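Local structure of putative aminotransferase (Actinomadura melliaura, 4ZWV) at residues H208-L213 with V232-L237; L63-L68 with L92-R97; A313-G318 with R361-A366; H130-P135 with V295-V300. The protein probably works as a pyridoxal 5'-phosphate-dependent sugar aminotransferase in making the aminopentose of the indolocarbazole AT2433. One frame throughout, in Å; residues are numbered along the deposited sequence. Where two conformers were deposited one is given.

Contact 1. Residues H208-L213 with V232-L237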
loop_
_atom_site.group_PDB
_atom_site.type_symbol
_atom_site.label_atom_id
_atom_site.label_comp_id
_atom_site.label_asym_id
_atom_site.label_seq_id
_atom_site.Cartn_x
_atom_site.Cartn_y
_atom_site.Cartn_z
ATOM N N HIS A 208 -2.837 6.594 18.870
ATOM C CA HIS A 208 -2.343 5.227 18.773
ATOM C C HIS A 208 -3.482 4.252 18.499
ATOM O O HIS A 208 -3.386 3.408 17.609
ATOM C CB HIS A 208 -1.601 4.857 20.067
ATOM C CG HIS A 208 -0.952 3.510 20.041
ATOM N ND1 HIS A 208 -0.739 2.775 21.190
ATOM C CD2 HIS A 208 -0.425 2.786 19.028
ATOM C CE1 HIS A 208 -0.142 1.638 20.876
ATOM N NE2 HIS A 208 0.052 1.617 19.569
ATOM N N GLU A 209 -4.562 4.362 19.265
ATOM C CA GLU A 209 -5.671 3.429 19.099
ATOM C C GLU A 209 -6.346 3.595 17.732
ATOM O O GLU A 209 -6.688 2.597 17.083
ATOM C CB GLU A 209 -6.687 3.593 20.229
ATOM C CG GLU A 209 -6.149 3.230 21.618
ATOM C CD GLU A 209 -5.928 1.738 21.819
ATOM O OE1 GLU A 209 -6.450 0.926 21.023
ATOM O OE2 GLU A 209 -5.223 1.367 22.782
ATOM N N ARG A 210 -6.515 4.838 17.278
ATOM C CA ARG A 210 -7.103 5.076 15.955
ATOM C C ARG A 210 -6.203 4.547 14.844
ATOM O O ARG A 210 -6.685 3.968 13.862
ATOM C CB ARG A 210 -7.376 6.566 15.737
ATOM C CG ARG A 210 -8.432 7.129 16.669
ATOM C CD ARG A 210 -8.560 8.634 16.490
ATOM N NE ARG A 210 -8.996 8.950 15.133
ATOM C CZ ARG A 210 -8.542 9.961 14.399
ATOM N NH1 ARG A 210 -7.628 10.795 14.884
ATOM N NH2 ARG A 210 -9.012 10.140 13.171
ATOM N N ALA A 211 -4.892 4.712 15.005
ATOM C CA ALA A 211 -3.945 4.235 14.004
ATOM C C ALA A 211 -3.977 2.723 13.863
ATOM O O ALA A 211 -3.917 2.195 12.755
ATOM C CB ALA A 211 -2.517 4.686 14.351
HETATM N N MSE A 212 -4.077 2.026 14.991
HETATM C CA MSE A 212 -4.116 0.568 14.979
HETATM C C MSE A 212 -5.364 0.016 14.313
HETATM O O MSE A 212 -5.336 -1.077 13.753
HETATM C CB MSE A 212 -4.020 0.020 16.393
HETATM C CG MSE A 212 -2.645 0.165 16.978
HETATM SE SE MSE A 212 -2.519 -0.790 18.649
HETATM C CE MSE A 212 -3.452 0.472 19.767
ATOM N N LEU A 213 -6.461 0.760 14.396
ATOM C CA LEU A 213 -7.678 0.376 13.689
ATOM C C LEU A 213 -7.612 0.737 12.204
ATOM O O LEU A 213 -7.885 -0.101 11.330
ATOM C CB LEU A 213 -8.906 1.040 14.330
ATOM C CG LEU A 213 -9.381 0.447 15.653
ATOM C CD1 LEU A 213 -10.393 1.388 16.284
ATOM C CD2 LEU A 213 -9.989 -0.923 15.424
ATOM N N VAL A 232 -16.984 -0.577 11.726
ATOM C CA VAL A 232 -15.940 0.332 11.287
ATOM C C VAL A 232 -16.372 1.765 11.579
ATOM O O VAL A 232 -17.290 2.287 10.927
ATOM C CB VAL A 232 -15.633 0.176 9.778
ATOM C CG1 VAL A 232 -14.605 1.215 9.346
ATOM C CG2 VAL A 232 -15.137 -1.239 9.468
ATOM N N ALA A 233 -15.750 2.369 12.597
ATOM C CA ALA A 233 -16.075 3.739 13.004
ATOM C C ALA A 233 -15.460 4.799 12.083
ATOM O O ALA A 233 -16.032 5.861 11.862
ATOM C CB ALA A 233 -15.627 3.965 14.439
ATOM N N GLU A 234 -14.265 4.495 11.586
ATOM C CA GLU A 234 -13.552 5.337 10.634
ATOM C C GLU A 234 -12.883 4.406 9.636
ATOM O O GLU A 234 -12.203 3.465 10.041
ATOM C CB GLU A 234 -12.484 6.203 11.319
ATOM C CG GLU A 234 -12.960 7.111 12.433
ATOM C CD GLU A 234 -11.808 7.941 12.994
ATOM O OE1 GLU A 234 -10.930 7.375 13.692
ATOM O OE2 GLU A 234 -11.777 9.157 12.713
ATOM N N TRP A 235 -13.062 4.662 8.345
ATOM C CA TRP A 235 -12.489 3.777 7.337
ATOM C C TRP A 235 -10.961 3.881 7.277
ATOM O O TRP A 235 -10.361 4.840 7.754
ATOM C CB TRP A 235 -13.103 4.067 5.953
ATOM C CG TRP A 235 -12.813 5.444 5.423
ATOM C CD1 TRP A 235 -13.629 6.540 5.497
ATOM C CD2 TRP A 235 -11.618 5.880 4.754
ATOM N NE1 TRP A 235 -13.016 7.630 4.912
ATOM C CE2 TRP A 235 -11.787 7.246 4.443
ATOM C CE3 TRP A 235 -10.435 5.237 4.359
ATOM C CZ2 TRP A 235 -10.806 7.993 3.785
ATOM C CZ3 TRP A 235 -9.453 5.988 3.714
ATOM C CH2 TRP A 235 -9.650 7.350 3.433
ATOM N N GLY A 236 -10.344 2.845 6.719
ATOM C CA GLY A 236 -8.922 2.858 6.421
ATOM C C GLY A 236 -8.690 2.008 5.195
ATOM O O GLY A 236 -9.629 1.446 4.634
ATOM N N LEU A 237 -7.438 1.901 4.769
ATOM C CA LEU A 237 -7.100 1.019 3.656
ATOM C C LEU A 237 -6.240 -0.137 4.155
ATOM O O LEU A 237 -6.283 -0.477 5.334
ATOM C CB LEU A 237 -6.386 1.797 2.542
ATOM C CG LEU A 237 -7.256 2.882 1.898
ATOM C CD1 LEU A 237 -6.484 3.658 0.824
ATOM C CD2 LEU A 237 -8.501 2.241 1.291
#
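Arg-210, on helix 205-214, faces Glu-234 in the irregular loop 232-237 with 8.4 Å between their CA atoms, a gap that the two long side chains bridge. Both chains start alike, CG lying opposite the carbonyl carbon. That of Glu-234 then stays extended, CD anti to CA, whereas the arginine bends at chi3 (62°) and so offers the side of its guanidinium, rather than its far end, to the acid. The grip is therefore side-on and two-pronged. Arg-210 NE donates to Glu-234 OE1 at 2.9 Å in an almost straight bond, the oxygen lying in the guanidinium plane and using its syn lone pair. The second prong, Arg-210 NH2 to Glu-234 OE2 at 3.0 Å, is more bent and leaves the guanidinium plane by some 25°, because the two flat groups are twisted 37° against each other. The remaining nitrogen, NH1, is hydrogen-bonded to Leu-67 O, which fixes the group from another direction. Arg-214 lies close as well, and the nearby carboxylate probably eases the crowding of the two positive charges. A leucine in place of Arg-210 would probably leave the Glu-234 carboxylate without its main countercharge and free to turn, and Leu-67 O without this donor. Around the pair, Val-232, Ala-233 and Trp-235 touch the second subunit. The example is one of a surface salt bridge tying a helix to an interface loop, in a family whose fold type I enzymes characteristically work as dimers.

Contact 2. Residues L63-L68 with L92-R97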
loop_
_atom_site.group_PDB
_atom_site.type_symbol
_atom_site.label_atom_id
_atom_site.label_comp_id
_atom_site.label_asym_id
_atom_site.label_seq_id
_atom_site.Cartn_x
_atom_site.Cartn_y
_atom_site.Cartn_z
ATOM N N LEU A 63 -1.566 7.409 6.358
ATOM C CA LEU A 63 -2.317 7.178 7.589
ATOM C C LEU A 63 -2.203 8.367 8.542
ATOM O O LEU A 63 -3.203 8.808 9.107
ATOM C CB LEU A 63 -1.834 5.893 8.265
ATOM C CG LEU A 63 -2.422 5.538 9.628
ATOM C CD1 LEU A 63 -3.946 5.523 9.577
ATOM C CD2 LEU A 63 -1.908 4.178 10.043
ATOM N N ALA A 64 -0.996 8.909 8.707
ATOM C CA ALA A 64 -0.825 10.070 9.589
ATOM C C ALA A 64 -1.712 11.243 9.157
ATOM O O ALA A 64 -2.359 11.885 9.995
ATOM C CB ALA A 64 0.647 10.489 9.630
ATOM N N LEU A 65 -1.772 11.499 7.848
ATOM C CA LEU A 65 -2.601 12.588 7.338
ATOM C C LEU A 65 -4.082 12.296 7.574
ATOM O O LEU A 65 -4.858 13.199 7.886
ATOM C CB LEU A 65 -2.320 12.815 5.851
ATOM C CG LEU A 65 -0.981 13.504 5.555
ATOM C CD1 LEU A 65 -0.637 13.322 4.079
ATOM C CD2 LEU A 65 -1.035 14.985 5.904
ATOM N N ARG A 66 -4.495 11.041 7.426
ATOM C CA ARG A 66 -5.907 10.726 7.653
ATOM C C ARG A 66 -6.294 10.911 9.117
ATOM O O ARG A 66 -7.449 11.221 9.418
ATOM C CB ARG A 66 -6.235 9.301 7.205
ATOM C CG ARG A 66 -6.115 9.073 5.710
ATOM C CD ARG A 66 -7.187 9.799 4.900
ATOM N NE ARG A 66 -6.958 9.657 3.459
ATOM C CZ ARG A 66 -7.790 10.079 2.506
ATOM N NH1 ARG A 66 -7.476 9.892 1.223
ATOM N NH2 ARG A 66 -8.935 10.663 2.826
ATOM N N LEU A 67 -5.329 10.755 10.023
ATOM C CA LEU A 67 -5.622 10.880 11.454
ATOM C C LEU A 67 -5.844 12.324 11.917
ATOM O O LEU A 67 -6.308 12.562 13.034
ATOM C CB LEU A 67 -4.488 10.245 12.271
ATOM C CG LEU A 67 -4.409 8.712 12.155
ATOM C CD1 LEU A 67 -3.111 8.204 12.742
ATOM C CD2 LEU A 67 -5.585 8.060 12.868
ATOM N N LEU A 68 -5.539 13.283 11.050
ATOM C CA LEU A 68 -5.651 14.689 11.430
ATOM C C LEU A 68 -7.087 15.111 11.588
ATOM O O LEU A 68 -7.946 14.693 10.829
ATOM C CB LEU A 68 -4.959 15.589 10.415
ATOM C CG LEU A 68 -3.464 15.340 10.321
ATOM C CD1 LEU A 68 -2.856 16.333 9.354
ATOM C CD2 LEU A 68 -2.815 15.434 11.700
ATOM N N LEU A 92 -1.147 15.095 -1.798
ATOM C CA LEU A 92 -2.094 15.197 -2.905
ATOM C C LEU A 92 -3.144 14.088 -2.828
ATOM O O LEU A 92 -4.330 14.339 -3.083
ATOM C CB LEU A 92 -1.358 15.154 -4.248
ATOM C CG LEU A 92 -0.338 16.281 -4.428
ATOM C CD1 LEU A 92 0.350 16.166 -5.773
ATOM C CD2 LEU A 92 -1.015 17.630 -4.276
ATOM N N ALA A 93 -2.712 12.883 -2.454
ATOM C CA ALA A 93 -3.626 11.738 -2.350
ATOM C C ALA A 93 -4.617 11.939 -1.209
ATOM O O ALA A 93 -5.727 11.399 -1.254
ATOM C CB ALA A 93 -2.851 10.438 -2.156
ATOM N N ASP A 94 -4.220 12.734 -0.216
ATOM C CA ASP A 94 -5.081 13.068 0.919
ATOM C C ASP A 94 -6.101 14.144 0.553
ATOM O O ASP A 94 -6.945 14.495 1.371
ATOM C CB ASP A 94 -4.219 13.531 2.109
ATOM C CG ASP A 94 -5.001 13.618 3.419
ATOM O OD1 ASP A 94 -5.529 12.576 3.872
ATOM O OD2 ASP A 94 -5.064 14.726 4.003
ATOM N N GLY A 95 -6.031 14.659 -0.676
ATOM C CA GLY A 95 -6.975 15.664 -1.147
ATOM C C GLY A 95 -6.634 17.088 -0.743
ATOM O O GLY A 95 -7.491 17.972 -0.821
ATOM N N ARG A 96 -5.383 17.324 -0.355
ATOM C CA ARG A 96 -4.971 18.650 0.117
ATOM C C ARG A 96 -4.100 19.383 -0.890
ATOM O O ARG A 96 -3.665 18.823 -1.896
ATOM C CB ARG A 96 -4.214 18.550 1.448
ATOM C CG ARG A 96 -4.842 17.597 2.441
ATOM C CD ARG A 96 -6.282 17.945 2.787
ATOM N NE ARG A 96 -6.843 16.868 3.590
ATOM C CZ ARG A 96 -8.089 16.835 4.051
ATOM N NH1 ARG A 96 -8.919 17.844 3.821
ATOM N NH2 ARG A 96 -8.499 15.785 4.753
ATOM N N ARG A 97 -3.822 20.642 -0.584
ATOM C CA ARG A 97 -2.998 21.499 -1.415
ATOM C C ARG A 97 -1.615 21.704 -0.786
ATOM O O ARG A 97 -1.515 22.019 0.398
ATOM C CB ARG A 97 -3.723 22.831 -1.602
ATOM C CG ARG A 97 -2.895 23.987 -2.069
ATOM C CD ARG A 97 -3.804 25.181 -2.350
ATOM N NE ARG A 97 -4.500 25.671 -1.161
ATOM C CZ ARG A 97 -4.059 26.674 -0.407
ATOM N NH1 ARG A 97 -2.921 27.278 -0.718
ATOM N NH2 ARG A 97 -4.749 27.077 0.653
HETATM O O HOH W 1 -5.045 15.627 6.558
HETATM O O HOH W 2 -7.421 13.285 5.676
HETATM O O HOH W 3 -4.217 10.221 3.563
#
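Asp-94 OD1 is the focus here: waters 2 and 3 each lie 2.7 Å from it, and the guanidinium of Arg-66 spreads beneath it. The oxygen sits 3.2 Å above the guanidinium plane, toward its rim, with Arg-66 NE the nearest nitrogen at 3.3 Å. No N-H of Arg-66 points at it, so this is an attraction of charges alone, the planes of the two groups standing 79° apart. Water 3 adds a relay, donating a hydrogen bond to Asp-94 OD1 and taking a weak bond from Arg-66 NE. The other carboxylate oxygen is held differently: Arg-96 NE donates to Asp-94 OD2 at 2.8 Å, in the guanidinium plane but from well above the carboxylate plane. One acid thus sits between two arginines, a salt-bridge network at the end of helix 85-93, where Gly-95 closes the last turn in a Schellman motif and leads the chain back toward strand 97-100. Asp-94 reaches helix 57-66 because its CG is anti to the backbone N (chi1 -168°). There the flank of the carboxylate rests on Leu-65, with 3.7 Å from Asp-94 CG to Leu-65 CB, while water 1 lies 2.8 Å from Leu-65 O and within bonding distance of Asp-94 OD2. Farther out, Arg-96 NH1 has a second salt bridge, to Glu-72, and Arg-66 packs on Trp-239.

Contact 3. Residues A313-G318 with R361-A366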
loop_
_atom_site.group_PDB
_atom_site.type_symbol
_atom_site.label_atom_id
_atom_site.label_comp_id
_atom_site.label_asym_id
_atom_site.label_seq_id
_atom_site.Cartn_x
_atom_site.Cartn_y
_atom_site.Cartn_z
ATOM N N ALA A 313 35.543 7.562 -12.253
ATOM C CA ALA A 313 36.210 6.911 -11.127
ATOM C C ALA A 313 35.363 5.790 -10.525
ATOM O O ALA A 313 35.728 5.209 -9.500
ATOM C CB ALA A 313 36.551 7.940 -10.056
ATOM N N GLY A 314 34.227 5.494 -11.147
ATOM C CA GLY A 314 33.362 4.439 -10.648
ATOM C C GLY A 314 32.740 4.779 -9.304
ATOM O O GLY A 314 32.608 3.917 -8.436
ATOM N N ILE A 315 32.376 6.045 -9.123
ATOM C CA ILE A 315 31.698 6.486 -7.908
ATOM C C ILE A 315 30.310 6.993 -8.269
ATOM O O ILE A 315 30.175 7.886 -9.094
ATOM C CB ILE A 315 32.487 7.606 -7.184
ATOM C CG1 ILE A 315 33.884 7.115 -6.796
ATOM C CG2 ILE A 315 31.706 8.095 -5.967
ATOM C CD1 ILE A 315 34.880 8.245 -6.521
HETATM N N MSE A 316 29.275 6.405 -7.679
HETATM C CA MSE A 316 27.915 6.841 -7.954
HETATM C C MSE A 316 27.602 8.057 -7.105
HETATM O O MSE A 316 27.647 7.984 -5.881
HETATM C CB MSE A 316 26.911 5.726 -7.677
HETATM C CG MSE A 316 25.482 6.119 -7.990
HETATM SE SE MSE A 316 24.255 4.659 -7.636
HETATM C CE MSE A 316 24.952 3.378 -8.928
ATOM N N ALA A 317 27.269 9.166 -7.758
ATOM C CA ALA A 317 27.036 10.426 -7.062
ATOM C C ALA A 317 25.959 11.226 -7.784
ATOM O O ALA A 317 25.959 11.305 -9.011
ATOM C CB ALA A 317 28.339 11.222 -6.970
ATOM N N GLY A 318 25.037 11.814 -7.031
ATOM C CA GLY A 318 24.009 12.626 -7.654
ATOM C C GLY A 318 22.882 12.986 -6.718
ATOM O O GLY A 318 23.099 13.211 -5.530
ATOM N N ARG A 361 36.437 4.536 0.523
ATOM C CA ARG A 361 36.254 5.934 0.937
ATOM C C ARG A 361 37.509 6.757 0.691
ATOM O O ARG A 361 37.418 7.958 0.430
ATOM C CB ARG A 361 35.823 6.045 2.404
ATOM C CG ARG A 361 36.832 5.572 3.421
ATOM C CD ARG A 361 36.259 5.716 4.820
ATOM N NE ARG A 361 37.296 5.545 5.833
ATOM C CZ ARG A 361 37.060 5.403 7.132
ATOM N NH1 ARG A 361 35.814 5.406 7.590
ATOM N NH2 ARG A 361 38.076 5.252 7.973
ATOM N N GLU A 362 38.672 6.113 0.762
ATOM C CA GLU A 362 39.928 6.778 0.432
ATOM C C GLU A 362 39.947 7.113 -1.054
ATOM O O GLU A 362 40.449 8.161 -1.460
ATOM C CB GLU A 362 41.114 5.890 0.804
ATOM C CG GLU A 362 41.382 5.835 2.296
ATOM C CD GLU A 362 42.332 4.720 2.686
ATOM O OE1 GLU A 362 42.972 4.134 1.785
ATOM O OE2 GLU A 362 42.439 4.429 3.895
ATOM N N HIS A 363 39.354 6.231 -1.857
ATOM C CA HIS A 363 39.253 6.454 -3.293
ATOM C C HIS A 363 38.335 7.642 -3.607
ATOM O O HIS A 363 38.645 8.454 -4.484
ATOM C CB HIS A 363 38.755 5.175 -3.989
ATOM C CG HIS A 363 38.499 5.338 -5.456
ATOM N ND1 HIS A 363 39.485 5.698 -6.349
ATOM C CD2 HIS A 363 37.374 5.163 -6.187
ATOM C CE1 HIS A 363 38.971 5.759 -7.565
ATOM N NE2 HIS A 363 37.693 5.433 -7.495
ATOM N N VAL A 364 37.226 7.752 -2.878
ATOM C CA VAL A 364 36.303 8.872 -3.048
ATOM C C VAL A 364 37.020 10.190 -2.737
ATOM O O VAL A 364 36.983 11.132 -3.533
ATOM C CB VAL A 364 35.061 8.719 -2.150
ATOM C CG1 VAL A 364 34.214 9.992 -2.162
ATOM C CG2 VAL A 364 34.234 7.505 -2.589
ATOM N N VAL A 365 37.696 10.236 -1.595
ATOM C CA VAL A 365 38.408 11.440 -1.177
ATOM C C VAL A 365 39.537 11.805 -2.133
ATOM O O VAL A 365 39.671 12.965 -2.516
ATOM C CB VAL A 365 38.974 11.281 0.249
ATOM C CG1 VAL A 365 40.007 12.366 0.553
ATOM C CG2 VAL A 365 37.834 11.310 1.258
ATOM N N ALA A 366 40.333 10.816 -2.538
ATOM C CA ALA A 366 41.457 11.069 -3.435
ATOM C C ALA A 366 40.978 11.585 -4.789
ATOM O O ALA A 366 41.600 12.469 -5.388
ATOM C CB ALA A 366 42.285 9.807 -3.615
#
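Ile-315 drives its CD1 methyl against the backbone of helix 358-369, and this is the close-packed, buried half of the contact. Ile-315 CD1 lies 3.8 Å from Val-364 CA, and 4.1 Å separates Ile-315 CD1 from Val-364 CG2. With CG1 opposite the carbonyl carbon (chi1 -60°) and the chain extended beyond it, Ile-315 reaches across the 7.1 Å between its own CA and that of Val-364. Ile-315 CD1 also touches His-363 CD2, at 4.0 Å, the two side chains crossing at a slant. Tyr-270 covers Val-364 from helix 243-273, and Pro-351 and Thr-367 close round Ile-315.

The other half, Ala-313 with His-363, is partly exposed and held by one polar bond instead of by mass of packing. Helix 303-312 ends just before it, and Gly-314, with positive phi, completes a Schellman motif that turns the chain toward strand 347-350 of the small antiparallel sheet. The carbonyl of Ala-313 at this turn receives His-363 NE2 at 2.8 Å, with an N-H...O angle of 171°. The oxygen lies in the ring plane, and the nitrogen approaches in the carbonyl plane, on a lone pair. His-363 gets there with CG anti to its backbone N (chi1 175°), which carries the imidazole out toward the turn at Ala-313. Since NE2 is the donor, its proton is fixed by the bond, and the negative end of the neighbouring helix is likely to reinforce it. Ala-313 CB lies beside the same nitrogen, 3.8 Å from His-363 NE2.

Contact 4. Residues H130-P135 with V295-V300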
loop_
_atom_site.group_PDB
_atom_site.type_symbol
_atom_site.label_atom_id
_atom_site.label_comp_id
_atom_site.label_asym_id
_atom_site.label_seq_id
_atom_site.Cartn_x
_atom_site.Cartn_y
_atom_site.Cartn_z
ATOM N N HIS A 130 13.530 14.938 7.794
ATOM C CA HIS A 130 14.905 14.880 8.296
ATOM C C HIS A 130 15.791 14.390 7.151
ATOM O O HIS A 130 16.254 13.245 7.123
ATOM C CB HIS A 130 14.995 13.972 9.517
ATOM C CG HIS A 130 14.066 14.353 10.629
ATOM N ND1 HIS A 130 14.192 15.528 11.344
ATOM C CD2 HIS A 130 13.004 13.702 11.158
ATOM C CE1 HIS A 130 13.248 15.579 12.268
ATOM N NE2 HIS A 130 12.508 14.483 12.171
ATOM N N TRP A 131 16.004 15.290 6.197
ATOM C CA TRP A 131 16.521 14.947 4.878
ATOM C C TRP A 131 17.955 14.425 4.921
ATOM O O TRP A 131 18.822 15.029 5.549
ATOM C CB TRP A 131 16.413 16.177 3.976
ATOM C CG TRP A 131 16.855 15.978 2.557
ATOM C CD1 TRP A 131 17.867 16.643 1.912
ATOM C CD2 TRP A 131 16.304 15.066 1.610
ATOM N NE1 TRP A 131 17.968 16.198 0.613
ATOM C CE2 TRP A 131 17.022 15.229 0.404
ATOM C CE3 TRP A 131 15.277 14.119 1.660
ATOM C CZ2 TRP A 131 16.740 14.477 -0.739
ATOM C CZ3 TRP A 131 14.995 13.375 0.520
ATOM C CH2 TRP A 131 15.723 13.565 -0.665
ATOM N N THR A 132 18.169 13.289 4.251
ATOM C CA THR A 132 19.432 12.526 4.221
ATOM C C THR A 132 19.873 12.032 5.599
ATOM O O THR A 132 20.971 11.489 5.738
ATOM C CB THR A 132 20.613 13.313 3.566
ATOM O OG1 THR A 132 21.105 14.334 4.444
ATOM C CG2 THR A 132 20.193 13.919 2.239
ATOM N N GLY A 133 19.004 12.163 6.595
ATOM C CA GLY A 133 19.296 11.644 7.925
ATOM C C GLY A 133 19.585 12.701 8.969
ATOM O O GLY A 133 19.820 12.376 10.136
ATOM N N TYR A 134 19.566 13.971 8.564
ATOM C CA TYR A 134 19.919 15.061 9.480
ATOM C C TYR A 134 18.679 15.686 10.104
ATOM O O TYR A 134 17.799 16.163 9.399
ATOM C CB TYR A 134 20.735 16.128 8.749
ATOM C CG TYR A 134 21.199 17.251 9.649
ATOM C CD1 TYR A 134 22.098 17.004 10.679
ATOM C CD2 TYR A 134 20.744 18.550 9.467
ATOM C CE1 TYR A 134 22.544 18.025 11.506
ATOM C CE2 TYR A 134 21.187 19.587 10.298
ATOM C CZ TYR A 134 22.071 19.306 11.314
ATOM O OH TYR A 134 22.513 20.318 12.142
ATOM N N PRO A 135 18.599 15.696 11.439
ATOM C CA PRO A 135 17.342 16.181 12.020
ATOM C C PRO A 135 17.098 17.685 11.925
ATOM O O PRO A 135 18.010 18.502 12.064
ATOM C CB PRO A 135 17.455 15.775 13.495
ATOM C CG PRO A 135 18.456 14.656 13.504
ATOM C CD PRO A 135 19.454 15.045 12.443
ATOM N N VAL A 295 22.927 9.427 2.989
ATOM C CA VAL A 295 23.954 9.772 2.003
ATOM C C VAL A 295 24.751 10.933 2.598
ATOM O O VAL A 295 24.355 11.479 3.627
ATOM C CB VAL A 295 23.358 10.182 0.626
ATOM C CG1 VAL A 295 22.637 9.005 -0.030
ATOM C CG2 VAL A 295 22.427 11.377 0.778
ATOM N N TYR A 296 25.843 11.318 1.947
ATOM C CA TYR A 296 26.670 12.432 2.416
ATOM C C TYR A 296 26.626 13.555 1.383
ATOM O O TYR A 296 27.117 13.400 0.268
ATOM C CB TYR A 296 28.108 11.959 2.665
ATOM C CG TYR A 296 28.998 13.016 3.279
ATOM C CD1 TYR A 296 29.118 13.132 4.658
ATOM C CD2 TYR A 296 29.713 13.904 2.479
ATOM C CE1 TYR A 296 29.930 14.116 5.231
ATOM C CE2 TYR A 296 30.524 14.884 3.040
ATOM C CZ TYR A 296 30.627 14.978 4.416
ATOM O OH TYR A 296 31.428 15.955 4.977
ATOM N N ASP A 297 26.017 14.681 1.751
ATOM C CA ASP A 297 25.842 15.788 0.813
ATOM C C ASP A 297 26.999 16.780 0.830
ATOM O O ASP A 297 27.542 17.113 1.890
ATOM C CB ASP A 297 24.552 16.551 1.110
ATOM C CG ASP A 297 23.316 15.827 0.612
ATOM O OD1 ASP A 297 23.467 14.775 -0.040
ATOM O OD2 ASP A 297 22.197 16.328 0.859
ATOM N N VAL A 298 27.360 17.265 -0.357
ATOM C CA VAL A 298 28.251 18.414 -0.500
ATOM C C VAL A 298 27.685 19.342 -1.570
ATOM O O VAL A 298 26.716 19.001 -2.245
ATOM C CB VAL A 298 29.694 18.000 -0.873
ATOM C CG1 VAL A 298 30.309 17.135 0.228
ATOM C CG2 VAL A 298 29.725 17.269 -2.199
ATOM N N LYS A 299 28.273 20.521 -1.708
ATOM C CA LYS A 299 27.879 21.444 -2.765
ATOM C C LYS A 299 29.106 21.776 -3.599
ATOM O O LYS A 299 30.142 22.129 -3.047
ATOM C CB LYS A 299 27.248 22.706 -2.167
ATOM C CG LYS A 299 25.922 22.436 -1.446
ATOM C CD LYS A 299 25.389 23.671 -0.706
ATOM C CE LYS A 299 26.242 24.011 0.502
ATOM N NZ LYS A 299 25.695 25.159 1.292
ATOM N N VAL A 300 29.007 21.652 -4.922
ATOM C CA VAL A 300 30.176 21.873 -5.777
ATOM C C VAL A 300 29.957 22.871 -6.912
ATOM O O VAL A 300 28.844 23.010 -7.433
ATOM C CB VAL A 300 30.679 20.543 -6.414
ATOM C CG1 VAL A 300 31.145 19.572 -5.343
ATOM C CG2 VAL A 300 29.599 19.905 -7.279
HETATM O O HOH W 4 20.325 16.657 -0.986
HETATM O O HOH W 5 23.380 13.438 5.668
HETATM O O HOH W 6 21.876 16.966 3.470
HETATM O O HOH W 7 23.871 14.354 3.722
#
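Thr-132 meets Val-295 and Asp-297 with its two branches doing different work. Its backbone is left-handed, and OG1 sits crowded between the backbone N and the carbonyl carbon (chi1 74°). From there Thr-132 OG1 donates to Trp-131 O at 2.6 Å, while Tyr-134 N reaches that oxygen from the opposite face. The methyl, Thr-132 CG2, opposite the carbonyl carbon, lies over one face of the Trp-131 ring, 3.7 Å from Val-295 CG2 and 3.4 Å from Asp-297 OD2. The Thr-132 side chain crosses that of Val-295 at about a right angle, and Asp-297, CG anti to the carbonyl carbon (chi1 -77°), comes from the opposite direction. Here two domains of a fold type I aminotransferase meet, the turn following strand 123-129 of the central sheet and strand 296-300 lying in a smaller one. Polar links between the segments run through water, though backbone bonds join Thr-132 to Tyr-294 close by. Water 4 bridges Trp-131 NE1 to Asp-297 OD2, water 6 joins Thr-132 OG1 to the same oxygen, and water 7 links OG1 with Val-295 O and Asp-297 N. Asp-297 OD1 binds Ser-349 OG. An alanine at Thr-132 would probably leave waters 6 and 7 without their shared hydroxyl and the Trp-131 face without its methyl cover. His-164, a pyridoxal 5'-phosphate-binding residue (no cofactor is bound to this chain), meets the Trp-131 ring and is hydrogen-bonded through ND1 to Thr-132 N.

Overall arrangement
The contacts form two groups on opposite sides of the chain's centre. Contacts 1 and 2 touch, their centres 14 Å apart, with Trp-235 CZ2 packed 3.4 Å from Arg-66 NH2. Contacts 3 and 4 have centres 16 Å apart and nearest atoms about 6 Å apart; contact 4 includes strand 296-300 of the small antiparallel sheet, and contact 3 packs beside its strand 347-350. Contacts 1 and 3 are farthest apart, 47 Å between centres. Contact 4 lies nearest the cofactor site, the Trp-131 side chain about 3 Å from that of His-164; in contact 2 the side chain of Ala-93 is about 8 Å from that of Thr-58. Contacts 1, 2 and 3 also touch the second subunit.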